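Putative neuraminyllactose-binding hemagglutinin homolog (Helicobacter pylori, PDB 3BGH) is of uncertain function but, as a homolog of the flagellar sheath adhesin HpaA, is probably an outer-membrane lipoprotein that may bind sialylated sugars. Local coordinates at residues A[19-31]-A[188-202]. Numbering follows the deposited sequence.
Sequences VELHFHYPIKGKQ and QAIRKIMNQAYHKVM
An inverse gamma turn centred on F23 packs on Y198 of helix 186-208. The turn belongs to an extended N-terminal segment, residues 19-25, that runs along the helix, V19 near Q188 and Y25 near H199. CB of F23 stands over the face of the Y198 ring, 3.8 Å from its centroid, a CH-pi contact. The two rings are nearly parallel, planes 10° apart, but slid until they barely overlap. CZ of F23 reaches CB of M194 at 3.7 Å. Y198 holds CG trans to its main-chain N (chi1 -176°), turning one ring face to the F23 backbone, with CA over its centre. Its hydroxyl is hydrogen-bonded to OE1 of Q67 in helix 54-73, which also accepts from N of Y25.

The chain is built on a mixed five-stranded sheet, and helices 54-73 and 186-208 touch each other, L64 against Y198. F60 of helix 54-73 meets F23 and Y198 edge-to-face, and F23 also touches E59 and S63.

Nearer V19 the contact turns polar. N195 clips the backbone twice: its ND2 donates to O of E20 (3.1 Å), and its OD1 accepts from N of H22 (2.6 Å). That second donor sits above the amide carbonyl plane. R191 grips O of V19 side-on, through NE at 3.0 Å and NH2 at 2.7 Å, with the oxygen in the guanidinium plane. The same NH2 forms a salt bridge with OE1 of E20 (3.2 Å). CD2 of L21 packs on CG of R191. At the other end, CB of Y25 rests on CB of M202 (3.8 Å), and its ring lies obliquely by the H199 imidazole.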
loop_
_atom_site.group_PDB
_atom_site.type_symbol
_atom_site.label_atom_id
_atom_site.label_comp_id
_atom_site.label_asym_id
_atom_site.label_seq_id
_atom_site.Cartn_x
_atom_site.Cartn_y
_atom_site.Cartn_z
ATOM N N VAL A 19 5.342 19.271 -14.946
ATOM C CA VAL A 19 4.235 18.287 -15.041
ATOM C C VAL A 19 3.059 18.811 -14.234
ATOM O O VAL A 19 3.238 19.239 -13.115
ATOM C CB VAL A 19 4.688 16.862 -14.550
ATOM C CG1 VAL A 19 3.491 15.956 -14.251
ATOM C CG2 VAL A 19 5.613 16.199 -15.584
ATOM N N GLU A 20 1.863 18.814 -14.806
ATOM C CA GLU A 20 0.679 19.228 -14.051
ATOM C C GLU A 20 -0.195 18.011 -13.772
ATOM O O GLU A 20 -0.062 16.981 -14.447
ATOM C CB GLU A 20 -0.097 20.336 -14.773
ATOM C CG GLU A 20 0.049 21.758 -14.123
ATOM C CD GLU A 20 1.400 22.436 -14.414
ATOM O OE1 GLU A 20 1.920 23.168 -13.521
ATOM O OE2 GLU A 20 1.937 22.232 -15.536
ATOM N N LEU A 21 -1.053 18.103 -12.761
ATOM C CA LEU A 21 -1.909 16.982 -12.434
ATOM C C LEU A 21 -2.701 16.626 -13.681
ATOM O O LEU A 21 -3.054 17.503 -14.456
ATOM C CB LEU A 21 -2.849 17.332 -11.303
ATOM C CG LEU A 21 -2.320 17.265 -9.879
ATOM C CD1 LEU A 21 -3.454 17.642 -8.910
ATOM C CD2 LEU A 21 -1.787 15.888 -9.575
ATOM N N HIS A 22 -2.963 15.346 -13.907
ATOM C CA HIS A 22 -3.778 14.987 -15.050
ATOM C C HIS A 22 -4.693 13.815 -14.792
ATOM O O HIS A 22 -4.507 12.737 -15.352
ATOM C CB HIS A 22 -2.938 14.764 -16.302
ATOM C CG HIS A 22 -3.736 14.845 -17.564
ATOM N ND1 HIS A 22 -3.850 13.787 -18.443
ATOM C CD2 HIS A 22 -4.500 15.846 -18.072
ATOM C CE1 HIS A 22 -4.628 14.143 -19.454
ATOM N NE2 HIS A 22 -5.033 15.387 -19.253
ATOM N N PHE A 23 -5.707 14.049 -13.956
ATOM C CA PHE A 23 -6.652 13.005 -13.608
ATOM C C PHE A 23 -7.782 12.951 -14.657
ATOM O O PHE A 23 -8.929 13.250 -14.375
ATOM C CB PHE A 23 -7.106 13.167 -12.139
ATOM C CG PHE A 23 -5.941 13.171 -11.127
ATOM C CD1 PHE A 23 -4.644 12.783 -11.502
ATOM C CD2 PHE A 23 -6.149 13.547 -9.799
ATOM C CE1 PHE A 23 -3.588 12.783 -10.577
ATOM C CE2 PHE A 23 -5.092 13.531 -8.858
ATOM C CZ PHE A 23 -3.826 13.148 -9.249
ATOM N N HIS A 24 -7.421 12.566 -15.885
ATOM C CA HIS A 24 -8.377 12.430 -17.016
ATOM C C HIS A 24 -7.896 11.345 -17.996
ATOM O O HIS A 24 -6.745 11.348 -18.445
ATOM C CB HIS A 24 -8.623 13.795 -17.728
ATOM C CG HIS A 24 -9.637 13.757 -18.850
ATOM N ND1 HIS A 24 -9.276 13.737 -20.188
ATOM C CD2 HIS A 24 -10.993 13.767 -18.830
ATOM C CE1 HIS A 24 -10.365 13.720 -20.939
ATOM N NE2 HIS A 24 -11.421 13.736 -20.140
ATOM N N TYR A 25 -8.767 10.384 -18.285
ATOM C CA TYR A 25 -8.431 9.323 -19.222
ATOM C C TYR A 25 -9.470 9.476 -20.329
ATOM O O TYR A 25 -10.659 9.558 -20.021
ATOM C CB TYR A 25 -8.503 7.957 -18.510
ATOM C CG TYR A 25 -8.492 6.737 -19.417
ATOM C CD1 TYR A 25 -7.316 6.334 -20.053
ATOM C CD2 TYR A 25 -9.660 5.978 -19.630
ATOM C CE1 TYR A 25 -7.284 5.217 -20.898
ATOM C CE2 TYR A 25 -9.642 4.836 -20.482
ATOM C CZ TYR A 25 -8.441 4.466 -21.110
ATOM O OH TYR A 25 -8.354 3.361 -21.936
ATOM N N PRO A 26 -9.036 9.576 -21.607
ATOM C CA PRO A 26 -10.055 9.802 -22.649
ATOM C C PRO A 26 -10.976 8.594 -22.868
ATOM O O PRO A 26 -10.528 7.554 -23.351
ATOM C CB PRO A 26 -9.219 10.100 -23.901
ATOM C CG PRO A 26 -7.884 9.434 -23.647
ATOM C CD PRO A 26 -7.665 9.514 -22.162
ATOM N N ILE A 27 -12.248 8.733 -22.497
ATOM C CA ILE A 27 -13.247 7.699 -22.792
ATOM C C ILE A 27 -13.582 7.744 -24.283
ATOM O O ILE A 27 -14.427 8.512 -24.722
ATOM C CB ILE A 27 -14.526 7.831 -21.916
ATOM C CG1 ILE A 27 -14.149 7.788 -20.417
ATOM C CG2 ILE A 27 -15.543 6.738 -22.272
ATOM C CD1 ILE A 27 -15.162 8.443 -19.477
ATOM N N LYS A 28 -12.868 6.944 -25.058
ATOM C CA LYS A 28 -13.081 6.879 -26.494
ATOM C C LYS A 28 -14.029 5.724 -26.807
ATOM O O LYS A 28 -13.827 4.610 -26.333
ATOM C CB LYS A 28 -11.739 6.731 -27.236
ATOM C CG LYS A 28 -10.909 8.028 -27.266
ATOM C CD LYS A 28 -9.462 7.758 -27.694
ATOM C CE LYS A 28 -8.559 8.963 -27.409
ATOM N NZ LYS A 28 -7.145 8.528 -27.139
ATOM N N GLY A 29 -15.070 6.009 -27.588
ATOM C CA GLY A 29 -16.081 5.009 -27.944
ATOM C C GLY A 29 -17.450 5.612 -28.254
ATOM O O GLY A 29 -17.858 6.614 -27.649
ATOM N N LYS A 30 -18.151 4.990 -29.200
ATOM C CA LYS A 30 -19.505 5.398 -29.604
ATOM C C LYS A 30 -20.501 5.274 -28.450
ATOM O O LYS A 30 -20.485 4.265 -27.737
ATOM C CB LYS A 30 -19.981 4.564 -30.812
ATOM C CG LYS A 30 -19.523 3.092 -30.794
ATOM C CD LYS A 30 -20.071 2.273 -31.967
ATOM C CE LYS A 30 -19.211 1.028 -32.216
ATOM N NZ LYS A 30 -19.864 0.111 -33.196
ATOM N N GLN A 31 -21.345 6.298 -28.257
ATOM C CA GLN A 31 -22.483 6.212 -27.325
ATOM C C GLN A 31 -23.325 4.995 -27.702
ATOM O O GLN A 31 -23.487 4.700 -28.892
ATOM C CB GLN A 31 -23.336 7.486 -27.359
ATOM C CG GLN A 31 -24.637 7.426 -26.524
ATOM C CD GLN A 31 -24.439 7.664 -25.012
ATOM O OE1 GLN A 31 -23.574 8.442 -24.593
ATOM N NE2 GLN A 31 -25.265 7.007 -24.199
ATOM N N GLN A 188 6.865 17.416 -7.758
ATOM C CA GLN A 188 6.828 17.051 -9.167
ATOM C C GLN A 188 6.765 15.501 -9.398
ATOM O O GLN A 188 6.067 15.006 -10.285
ATOM C CB GLN A 188 7.987 17.759 -9.898
ATOM C CG GLN A 188 7.957 17.740 -11.417
ATOM C CD GLN A 188 7.004 18.752 -12.070
ATOM O OE1 GLN A 188 6.975 18.876 -13.301
ATOM N NE2 GLN A 188 6.202 19.449 -11.264
ATOM N N ALA A 189 7.450 14.738 -8.554
ATOM C CA ALA A 189 7.489 13.293 -8.678
ATOM C C ALA A 189 6.135 12.670 -8.262
ATOM O O ALA A 189 5.640 11.747 -8.908
ATOM C CB ALA A 189 8.636 12.730 -7.859
ATOM N N ILE A 190 5.564 13.224 -7.192
ATOM C CA ILE A 190 4.231 12.890 -6.695
ATOM C C ILE A 190 3.163 13.069 -7.785
ATOM O O ILE A 190 2.336 12.188 -8.040
ATOM C CB ILE A 190 3.897 13.772 -5.463
ATOM C CG1 ILE A 190 4.812 13.368 -4.298
ATOM C CG2 ILE A 190 2.449 13.667 -5.085
ATOM C CD1 ILE A 190 4.694 14.222 -3.075
ATOM N N ARG A 191 3.214 14.219 -8.430
ATOM C CA ARG A 191 2.356 14.521 -9.551
ATOM C C ARG A 191 2.416 13.467 -10.676
ATOM O O ARG A 191 1.366 13.032 -11.174
ATOM C CB ARG A 191 2.642 15.945 -10.026
ATOM C CG ARG A 191 1.487 16.862 -9.751
ATOM C CD ARG A 191 1.845 18.243 -9.244
ATOM N NE ARG A 191 2.323 19.124 -10.296
ATOM C CZ ARG A 191 2.447 20.448 -10.176
ATOM N NH1 ARG A 191 2.092 21.083 -9.056
ATOM N NH2 ARG A 191 2.915 21.146 -11.200
ATOM N N LYS A 192 3.632 13.039 -11.029
ATOM C CA LYS A 192 3.880 12.009 -12.065
ATOM C C LYS A 192 3.396 10.639 -11.662
ATOM O O LYS A 192 2.746 9.955 -12.446
ATOM C CB LYS A 192 5.368 11.914 -12.409
ATOM C CG LYS A 192 5.910 13.066 -13.275
ATOM C CD LYS A 192 7.256 12.731 -13.863
ATOM C CE LYS A 192 8.388 13.298 -13.013
ATOM N NZ LYS A 192 9.710 12.679 -13.395
ATOM N N ILE A 193 3.696 10.249 -10.430
ATOM C CA ILE A 193 3.306 8.957 -9.914
ATOM C C ILE A 193 1.794 8.830 -9.847
ATOM O O ILE A 193 1.237 7.814 -10.294
ATOM C CB ILE A 193 3.986 8.683 -8.538
ATOM C CG1 ILE A 193 5.472 8.346 -8.775
ATOM C CG2 ILE A 193 3.240 7.595 -7.758
ATOM C CD1 ILE A 193 6.370 8.405 -7.541
ATOM N N MET A 194 1.143 9.872 -9.314
ATOM C CA MET A 194 -0.312 9.929 -9.208
ATOM C C MET A 194 -0.993 9.904 -10.587
ATOM O O MET A 194 -2.004 9.238 -10.742
ATOM C CB MET A 194 -0.811 11.167 -8.416
ATOM C CG MET A 194 -0.146 11.451 -7.085
ATOM S SD MET A 194 -1.373 11.643 -5.804
ATOM C CE MET A 194 -1.688 9.896 -5.642
ATOM N N ASN A 195 -0.473 10.657 -11.561
ATOM C CA ASN A 195 -1.018 10.584 -12.914
ATOM C C ASN A 195 -0.946 9.182 -13.458
ATOM O O ASN A 195 -1.890 8.741 -14.085
ATOM C CB ASN A 195 -0.322 11.532 -13.905
ATOM C CG ASN A 195 -0.645 12.995 -13.639
ATOM O OD1 ASN A 195 -1.625 13.309 -12.965
ATOM N ND2 ASN A 195 0.190 13.887 -14.135
ATOM N N GLN A 196 0.182 8.499 -13.249
ATOM C CA GLN A 196 0.337 7.141 -13.736
ATOM C C GLN A 196 -0.607 6.231 -12.985
ATOM O O GLN A 196 -1.141 5.319 -13.562
ATOM C CB GLN A 196 1.752 6.617 -13.547
ATOM C CG GLN A 196 2.782 7.046 -14.551
ATOM C CD GLN A 196 4.144 6.372 -14.278
ATOM O OE1 GLN A 196 5.129 7.042 -13.935
ATOM N NE2 GLN A 196 4.186 5.039 -14.403
ATOM N N ALA A 197 -0.834 6.485 -11.697
ATOM C CA ALA A 197 -1.785 5.655 -10.968
ATOM C C ALA A 197 -3.221 5.904 -11.427
ATOM O O ALA A 197 -4.039 4.970 -11.486
ATOM C CB ALA A 197 -1.652 5.846 -9.442
ATOM N N TYR A 198 -3.541 7.160 -11.731
ATOM C CA TYR A 198 -4.892 7.479 -12.158
ATOM C C TYR A 198 -5.172 6.790 -13.500
ATOM O O TYR A 198 -6.198 6.151 -13.645
ATOM C CB TYR A 198 -5.124 8.992 -12.289
ATOM C CG TYR A 198 -6.575 9.284 -12.637
ATOM C CD1 TYR A 198 -7.521 9.504 -11.649
ATOM C CD2 TYR A 198 -7.006 9.274 -13.961
ATOM C CE1 TYR A 198 -8.844 9.761 -11.981
ATOM C CE2 TYR A 198 -8.321 9.521 -14.296
ATOM C CZ TYR A 198 -9.232 9.753 -13.313
ATOM O OH TYR A 198 -10.552 9.978 -13.670
ATOM N N HIS A 199 -4.252 6.928 -14.455
ATOM C CA HIS A 199 -4.335 6.281 -15.759
ATOM C C HIS A 199 -4.545 4.757 -15.586
ATOM O O HIS A 199 -5.543 4.243 -16.074
ATOM C CB HIS A 199 -3.089 6.617 -16.615
ATOM C CG HIS A 199 -3.064 5.959 -17.969
ATOM N ND1 HIS A 199 -3.721 6.476 -19.072
ATOM C CD2 HIS A 199 -2.407 4.854 -18.411
ATOM C CE1 HIS A 199 -3.494 5.707 -20.124
ATOM N NE2 HIS A 199 -2.695 4.719 -19.753
ATOM N N LYS A 200 -3.648 4.064 -14.856
ATOM C CA LYS A 200 -3.816 2.637 -14.582
ATOM C C LYS A 200 -5.171 2.245 -13.965
ATOM O O LYS A 200 -5.736 1.222 -14.376
ATOM C CB LYS A 200 -2.676 2.065 -13.717
ATOM C CG LYS A 200 -2.735 0.532 -13.594
ATOM C CD LYS A 200 -1.742 -0.069 -12.572
ATOM C CE LYS A 200 -1.666 -1.607 -12.668
ATOM N NZ LYS A 200 -0.586 -2.248 -11.844
ATOM N N VAL A 201 -5.684 3.015 -12.994
ATOM C CA VAL A 201 -7.000 2.664 -12.404
ATOM C C VAL A 201 -8.131 2.721 -13.471
ATOM O O VAL A 201 -8.920 1.786 -13.624
ATOM C CB VAL A 201 -7.400 3.524 -11.122
ATOM C CG1 VAL A 201 -8.784 3.207 -10.684
ATOM C CG2 VAL A 201 -6.458 3.237 -9.967
ATOM N N MET A 202 -8.204 3.827 -14.182
ATOM C CA MET A 202 -9.257 3.997 -15.165
ATOM C C MET A 202 -9.203 2.924 -16.256
ATOM O O MET A 202 -10.243 2.422 -16.648
ATOM C CB MET A 202 -9.200 5.397 -15.766
ATOM C CG MET A 202 -9.834 6.493 -14.889
ATOM S SD MET A 202 -11.543 6.210 -14.498
ATOM C CE MET A 202 -12.237 6.113 -16.136
#